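Local coordinates for protein DOA1 (Saccharomyces cerevisiae, PDB 3ODT), which probably binds ubiquitin through its WD40 beta-propeller domain and takes part in regulating the turnover of F-box proteins, at residues S121-K124 with T125-W129; S162-K165 with T166-W170. All blocks are in the same frame, centred on the assembly; numbering follows the deposited sequence.

Contact 1. Residues S121-K124 with T125-W129; sequences SWDK and TAKVW
Asp123 OD1 takes two hydrogen bonds from one residue, Thr125. The hydroxyl Thr125 OG1 donates to it over 2.7 Å, arriving on the syn side and 26° out of the carboxylate plane, while the backbone Thr125 N reaches the same Asp123 OD1 at 2.9 Å, nearly in line with the C-O bond and from the same face. With OG1 between its own N and carbonyl carbon (chi1 77°), the hydroxyl joins the backbone N at one oxygen. That hydroxyl also accepts from Lys127 NZ, 2.9 Å from Thr125 OG1; the ammonium stays 4.0 Å from Asp123 OD2, near enough for charge attraction but not a salt bridge, and bonds to Asn137 on the next strand. Asp123 OD2 turns instead to His103 ND1 and Gln104 N. With an alanine in place of Asp123, both Thr125 donors, His103 ND1 and Gln104 N would probably lose their carboxylate. Within the turn, Asp123 N donates almost straight to Ser121 OG, itself tied to Asn106 O: an ST turn inside the type I turn that links strands 116-121 and 125-130. Asp123 with His103, and Trp129 NE1 with Ser119 OG, are consistent with the Asp-His-Ser/Thr-Trp tetrad of WD40 repeats.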
ATOM      1  N   SER A 121      -0.224 -11.752  -3.836  1.00  5.93           N
ATOM      2  CA  SER A 121      -1.329 -12.635  -3.477  1.00  7.51           C
ATOM      3  C   SER A 121      -1.003 -13.732  -2.488  1.00  6.92           C
ATOM      4  O   SER A 121       0.126 -14.261  -2.418  1.00  6.54           O
ATOM      5  CB  SER A 121      -1.902 -13.235  -4.781  1.00  7.40           C
ATOM      6  OG  SER A 121      -2.883 -14.257  -4.582  1.00  6.86           O
ATOM      7  N   TRP A 122      -2.031 -14.139  -1.760  1.00  7.47           N
ATOM      8  CA  TRP A 122      -1.934 -15.300  -0.887  1.00  8.75           C
ATOM      9  C   TRP A 122      -1.768 -16.601  -1.651  1.00  8.50           C
ATOM     10  O   TRP A 122      -1.542 -17.664  -1.034  1.00  9.01           O
ATOM     11  CB  TRP A 122      -3.168 -15.397  -0.006  1.00  9.20           C
ATOM     12  CG  TRP A 122      -3.234 -14.340   1.018  1.00  8.67           C
ATOM     13  CD1 TRP A 122      -2.302 -13.378   1.247  1.00  9.07           C
ATOM     14  CD2 TRP A 122      -4.274 -14.136   1.972  1.00  8.82           C
ATOM     15  NE1 TRP A 122      -2.689 -12.597   2.314  1.00  9.44           N
ATOM     16  CE2 TRP A 122      -3.897 -13.040   2.771  1.00  9.56           C
ATOM     17  CE3 TRP A 122      -5.492 -14.766   2.223  1.00  9.51           C
ATOM     18  CZ2 TRP A 122      -4.694 -12.553   3.798  1.00 10.99           C
ATOM     19  CZ3 TRP A 122      -6.287 -14.282   3.247  1.00 10.93           C
ATOM     20  CH2 TRP A 122      -5.891 -13.178   4.011  1.00 11.94           C
ATOM     21  N   ASP A 123      -1.892 -16.534  -2.985  1.00  6.87           N
ATOM     22  CA  ASP A 123      -1.599 -17.710  -3.831  1.00  9.62           C
ATOM     23  C   ASP A 123      -0.090 -17.963  -3.956  1.00  9.57           C
ATOM     24  O   ASP A 123       0.344 -18.893  -4.625  1.00  9.84           O
ATOM     25  CB  ASP A 123      -2.286 -17.656  -5.209  1.00  9.18           C
ATOM     26  CG  ASP A 123      -1.712 -16.617  -6.132  1.00  9.91           C
ATOM     27  OD1 ASP A 123      -0.661 -16.028  -5.826  1.00  7.65           O
ATOM     28  OD2 ASP A 123      -2.334 -16.416  -7.206  1.00 10.65           O
ATOM     29  N   LYS A 124       0.692 -17.140  -3.276  1.00  7.75           N
ATOM     30  CA  LYS A 124       2.165 -17.257  -3.141  1.00  8.07           C
ATOM     31  C   LYS A 124       2.931 -16.736  -4.332  1.00  7.93           C
ATOM     32  O   LYS A 124       4.086 -16.955  -4.432  1.00  9.01           O
ATOM     33  CB  LYS A 124       2.610 -18.689  -2.794  1.00 10.51           C
ATOM     34  CG  LYS A 124       1.830 -19.284  -1.663  1.00 12.11           C
ATOM     35  CD  LYS A 124       2.361 -20.705  -1.329  1.00 13.44           C
ATOM     36  CE  LYS A 124       1.466 -21.324  -0.262  1.00 26.08           C
ATOM     37  NZ  LYS A 124       1.484 -22.802  -0.333  1.00 35.70           N
ATOM     38  N   THR A 125       2.211 -16.004  -5.180  1.00  6.78           N
ATOM     39  CA  THR A 125       2.828 -15.341  -6.313  1.00  8.70           C
ATOM     40  C   THR A 125       2.630 -13.836  -6.288  1.00  6.00           C
ATOM     41  O   THR A 125       1.776 -13.312  -5.566  1.00  7.20           O
ATOM     42  CB  THR A 125       2.240 -15.848  -7.670  1.00  8.95           C
ATOM     43  OG1 THR A 125       0.949 -15.251  -7.892  1.00  9.90           O
ATOM     44  CG2 THR A 125       2.127 -17.366  -7.697  1.00 10.27           C
ATOM     45  N   ALA A 126       3.448 -13.140  -7.069  1.00  6.67           N
ATOM     46  CA  ALA A 126       3.140 -11.782  -7.503  1.00  6.34           C
ATOM     47  C   ALA A 126       2.979 -11.895  -9.002  1.00  8.47           C
ATOM     48  O   ALA A 126       3.552 -12.811  -9.634  1.00  7.68           O
ATOM     49  CB  ALA A 126       4.241 -10.818  -7.169  1.00  9.38           C
ATOM     50  N   LYS A 127       2.204 -10.984  -9.586  1.00  7.10           N
ATOM     51  CA  LYS A 127       1.995 -11.008 -11.014  1.00  7.24           C
ATOM     52  C   LYS A 127       2.225  -9.614 -11.540  1.00  7.22           C
ATOM     53  O   LYS A 127       1.865  -8.613 -10.907  1.00  6.34           O
ATOM     54  CB  LYS A 127       0.600 -11.529 -11.369  1.00  7.77           C
ATOM     55  CG  LYS A 127       0.505 -13.071 -11.230  1.00  9.50           C
ATOM     56  CD  LYS A 127      -0.916 -13.611 -11.385  1.00 10.01           C
ATOM     57  CE  LYS A 127      -0.930 -15.140 -11.459  1.00 12.34           C
ATOM     58  NZ  LYS A 127      -0.095 -15.872 -10.477  1.00 12.85           N
ATOM     59  N   VAL A 128       2.814  -9.550 -12.723  1.00  7.79           N
ATOM     60  CA  VAL A 128       3.117  -8.284 -13.370  1.00  7.26           C
ATOM     61  C   VAL A 128       2.299  -8.203 -14.649  1.00  7.11           C
ATOM     62  O   VAL A 128       2.314  -9.131 -15.498  1.00  7.89           O
ATOM     63  CB  VAL A 128       4.602  -8.197 -13.753  1.00  7.51           C
ATOM     64  CG1 VAL A 128       4.898  -6.885 -14.540  1.00  9.29           C
ATOM     65  CG2 VAL A 128       5.458  -8.317 -12.523  1.00 10.44           C
ATOM     66  N   TRP A 129       1.557  -7.105 -14.774  1.00  7.91           N
ATOM     67  CA  TRP A 129       0.569  -6.937 -15.838  1.00  8.60           C
ATOM     68  C   TRP A 129       0.822  -5.655 -16.623  1.00  8.19           C
ATOM     69  O   TRP A 129       1.161  -4.627 -16.051  1.00  9.98           O
ATOM     70  CB  TRP A 129      -0.843  -6.852 -15.260  1.00  8.97           C
ATOM     71  CG  TRP A 129      -1.171  -7.759 -14.127  1.00  8.24           C
ATOM     72  CD1 TRP A 129      -0.804  -7.588 -12.827  1.00  6.65           C
ATOM     73  CD2 TRP A 129      -1.998  -8.946 -14.158  1.00  7.59           C
ATOM     74  NE1 TRP A 129      -1.324  -8.590 -12.063  1.00  7.48           N
ATOM     75  CE2 TRP A 129      -2.049  -9.449 -12.847  1.00  7.57           C
ATOM     76  CE3 TRP A 129      -2.654  -9.641 -15.164  1.00  8.68           C
ATOM     77  CZ2 TRP A 129      -2.768 -10.590 -12.502  1.00  9.36           C
ATOM     78  CZ3 TRP A 129      -3.362 -10.798 -14.829  1.00  9.68           C
ATOM     79  CH2 TRP A 129      -3.411 -11.251 -13.497  1.00  8.24           C
TER

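Contact 2. Residues S162-K165 with T166-W170; sequences SADK and TIKLW
Side-chain hydrogen bonding between Asp164 and Thr166 dominates this tight turn. Thr166 OG1 gives its proton to Asp164 OD1 at 2.7 Å, on the syn side but lifted 30° from the carboxylate plane. Thr166 N adds a longer bond of 3.1 Å to that same Asp164 OD1, bent to 137° at the hydrogen and coming from the same face as the hydroxyl. The aspartate can offer this oxygen because its CG is folded in between the backbone N and the carbonyl carbon (chi1 71°), which brings the carboxylate to Thr166. Asp164 OD2, the other oxygen, receives His141 ND1 and Asn142 N.

A second group of bonds involves the backbone. Lys165 N closes the type I turn on Ser162 O at 3.1 Å, and Ser162 N meets Thr166 O, also at 3.1 Å, nearly head-on to the carbonyl; the first bond closes the turn and the next joins the two arms of the hairpin beside it. Within the turn Asp164 N donates to Ser162 OG at 3.0 Å in a nearly straight bond, an ST turn; the serine hydroxyl bonds onward to Ser144 O. Asp164, His141, Thr160 and Trp170, whose NE1 is bonded to Thr160 OG1, are consistent with the structural tetrad of WD40 repeats, with Thr160 in the Ser/Thr place on the preceding strand.

Outside the turn, the side chain of Thr166 touches His141 and, on strand 174-179, Thr178. Charge plays a looser part. The aliphatic end of Lys168 passes Asp164, with Lys168 CE 4.4 Å from Asp164 OD2, but its ammonium is directed to Thr178 OG1 on that same neighbouring strand.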
ATOM      1  N   SER A 162       7.263 -11.617   1.527  1.00  6.87           N
ATOM      2  CA  SER A 162       6.485 -12.820   1.810  1.00  7.68           C
ATOM      3  C   SER A 162       6.425 -13.265   3.261  1.00  7.34           C
ATOM      4  O   SER A 162       7.315 -12.998   4.079  1.00  7.66           O
ATOM      5  CB  SER A 162       7.013 -13.949   0.904  1.00  7.72           C
ATOM      6  OG  SER A 162       6.439 -15.211   1.151  1.00  7.80           O
ATOM      7  N   ALA A 163       5.356 -14.004   3.572  1.00  8.85           N
ATOM      8  CA  ALA A 163       5.219 -14.707   4.834  1.00 11.23           C
ATOM      9  C   ALA A 163       6.287 -15.773   5.014  1.00  9.49           C
ATOM     10  O   ALA A 163       6.444 -16.307   6.127  1.00 10.91           O
ATOM     11  CB  ALA A 163       3.806 -15.343   4.940  1.00 10.10           C
ATOM     12  N   ASP A 164       7.034 -16.083   3.947  1.00  7.88           N
ATOM     13  CA  ASP A 164       8.124 -17.053   4.086  1.00  9.57           C
ATOM     14  C   ASP A 164       9.384 -16.412   4.685  1.00 10.48           C
ATOM     15  O   ASP A 164      10.414 -17.047   4.811  1.00 10.84           O
ATOM     16  CB  ASP A 164       8.401 -17.806   2.770  1.00  9.98           C
ATOM     17  CG  ASP A 164       9.053 -16.947   1.690  1.00 12.80           C
ATOM     18  OD1 ASP A 164       9.459 -15.801   1.950  1.00 10.89           O
ATOM     19  OD2 ASP A 164       9.146 -17.428   0.540  1.00 11.75           O
ATOM     20  N   LYS A 165       9.244 -15.163   5.115  1.00  8.37           N
ATOM     21  CA  LYS A 165      10.283 -14.410   5.837  1.00  8.64           C
ATOM     22  C   LYS A 165      11.396 -13.886   4.928  1.00  8.49           C
ATOM     23  O   LYS A 165      12.453 -13.525   5.394  1.00 10.98           O
ATOM     24  CB  LYS A 165      10.848 -15.199   7.024  1.00  9.18           C
ATOM     25  CG  LYS A 165       9.766 -15.741   7.923  1.00 13.58           C
ATOM     26  CD  LYS A 165      10.334 -16.381   9.179  1.00 17.56           C
ATOM     27  CE  LYS A 165      11.052 -17.681   8.844  1.00 20.47           C
ATOM     28  NZ  LYS A 165      11.636 -18.379  10.057  1.00 28.96           N
ATOM     29  N   THR A 166      11.133 -13.850   3.622  1.00  7.48           N
ATOM     30  CA  THR A 166      12.123 -13.355   2.672  1.00  8.06           C
ATOM     31  C   THR A 166      11.548 -12.250   1.798  1.00  9.56           C
ATOM     32  O   THR A 166      10.317 -12.120   1.637  1.00  8.47           O
ATOM     33  CB  THR A 166      12.674 -14.448   1.732  1.00  8.89           C
ATOM     34  OG1 THR A 166      11.677 -14.776   0.748  1.00 11.47           O
ATOM     35  CG2 THR A 166      13.148 -15.709   2.500  1.00 15.27           C
ATOM     36  N   ILE A 167      12.472 -11.475   1.241  1.00  7.96           N
ATOM     37  CA  ILE A 167      12.230 -10.482   0.191  1.00  7.76           C
ATOM     38  C   ILE A 167      12.969 -11.022  -1.030  1.00  6.56           C
ATOM     39  O   ILE A 167      14.096 -11.484  -0.883  1.00  8.42           O
ATOM     40  CB  ILE A 167      12.769  -9.098   0.600  1.00  7.36           C
ATOM     41  CG1 ILE A 167      11.963  -8.605   1.811  1.00 10.55           C
ATOM     42  CG2 ILE A 167      12.639  -8.107  -0.530  1.00  8.74           C
ATOM     43  CD1 ILE A 167      12.780  -7.976   2.853  1.00 14.65           C
ATOM     44  N   LYS A 168      12.349 -10.992  -2.209  1.00  7.56           N
ATOM     45  CA  LYS A 168      13.016 -11.445  -3.418  1.00  7.92           C
ATOM     46  C   LYS A 168      13.045 -10.339  -4.443  1.00  6.48           C
ATOM     47  O   LYS A 168      12.021  -9.660  -4.649  1.00  7.11           O
ATOM     48  CB  LYS A 168      12.342 -12.689  -3.998  1.00  8.25           C
ATOM     49  CG  LYS A 168      12.614 -13.952  -3.182  1.00  9.36           C
ATOM     50  CD  LYS A 168      11.782 -15.157  -3.612  1.00 10.30           C
ATOM     51  CE  LYS A 168      12.010 -16.353  -2.661  1.00  9.79           C
ATOM     52  NZ  LYS A 168      13.368 -16.917  -2.782  1.00 11.27           N
ATOM     53  N   LEU A 169      14.195 -10.177  -5.090  1.00  7.69           N
ATOM     54  CA  LEU A 169      14.369  -9.321  -6.245  1.00  8.78           C
ATOM     55  C   LEU A 169      14.350 -10.186  -7.502  1.00  7.00           C
ATOM     56  O   LEU A 169      14.984 -11.247  -7.549  1.00  8.32           O
ATOM     57  CB  LEU A 169      15.701  -8.598  -6.131  1.00 10.45           C
ATOM     58  CG  LEU A 169      16.164  -7.786  -7.337  1.00  9.58           C
ATOM     59  CD1 LEU A 169      15.254  -6.593  -7.579  1.00 11.22           C
ATOM     60  CD2 LEU A 169      17.606  -7.311  -7.149  1.00 11.35           C
ATOM     61  N   TRP A 170      13.575  -9.766  -8.491  1.00  8.96           N
ATOM     62  CA  TRP A 170      13.295 -10.526  -9.703  1.00  8.31           C
ATOM     63  C   TRP A 170      13.743  -9.726 -10.894  1.00  8.02           C
ATOM     64  O   TRP A 170      13.714  -8.496 -10.868  1.00  7.83           O
ATOM     65  CB  TRP A 170      11.779 -10.702  -9.837  1.00  8.49           C
ATOM     66  CG  TRP A 170      11.109 -11.344  -8.693  1.00  9.27           C
ATOM     67  CD1 TRP A 170      10.843 -10.778  -7.479  1.00  8.52           C
ATOM     68  CD2 TRP A 170      10.603 -12.682  -8.637  1.00  9.40           C
ATOM     69  NE1 TRP A 170      10.212 -11.690  -6.672  1.00  8.37           N
ATOM     70  CE2 TRP A 170      10.052 -12.865  -7.355  1.00  7.26           C
ATOM     71  CE3 TRP A 170      10.543 -13.740  -9.558  1.00  8.88           C
ATOM     72  CZ2 TRP A 170       9.442 -14.043  -6.965  1.00  9.76           C
ATOM     73  CZ3 TRP A 170       9.944 -14.921  -9.159  1.00  9.69           C
ATOM     74  CH2 TRP A 170       9.381 -15.057  -7.877  1.00  8.72           C
TER

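Going from the N terminus, contact 1 comes first, closing the short hairpin loop between strands 116-121 and 125-130; the chain then runs out through strand 133-139, and contact 2 closes the equivalent loop between strands 157-162 and 167-171. The two follow in series, neither enclosing nor crossing the other, and each joins the second and third strands of its own four-stranded antiparallel sheet. The centres of contact 1 and contact 2 lie about 12 Å apart, and the two do not touch. The adjoining blades meet nevertheless: Trp122 packs edge-to-face on Trp146, Ser121 shares a backbone hydrogen bond with Val145, and Ala126 touches Thr160. One turn design is thus repeated in successive propeller blades.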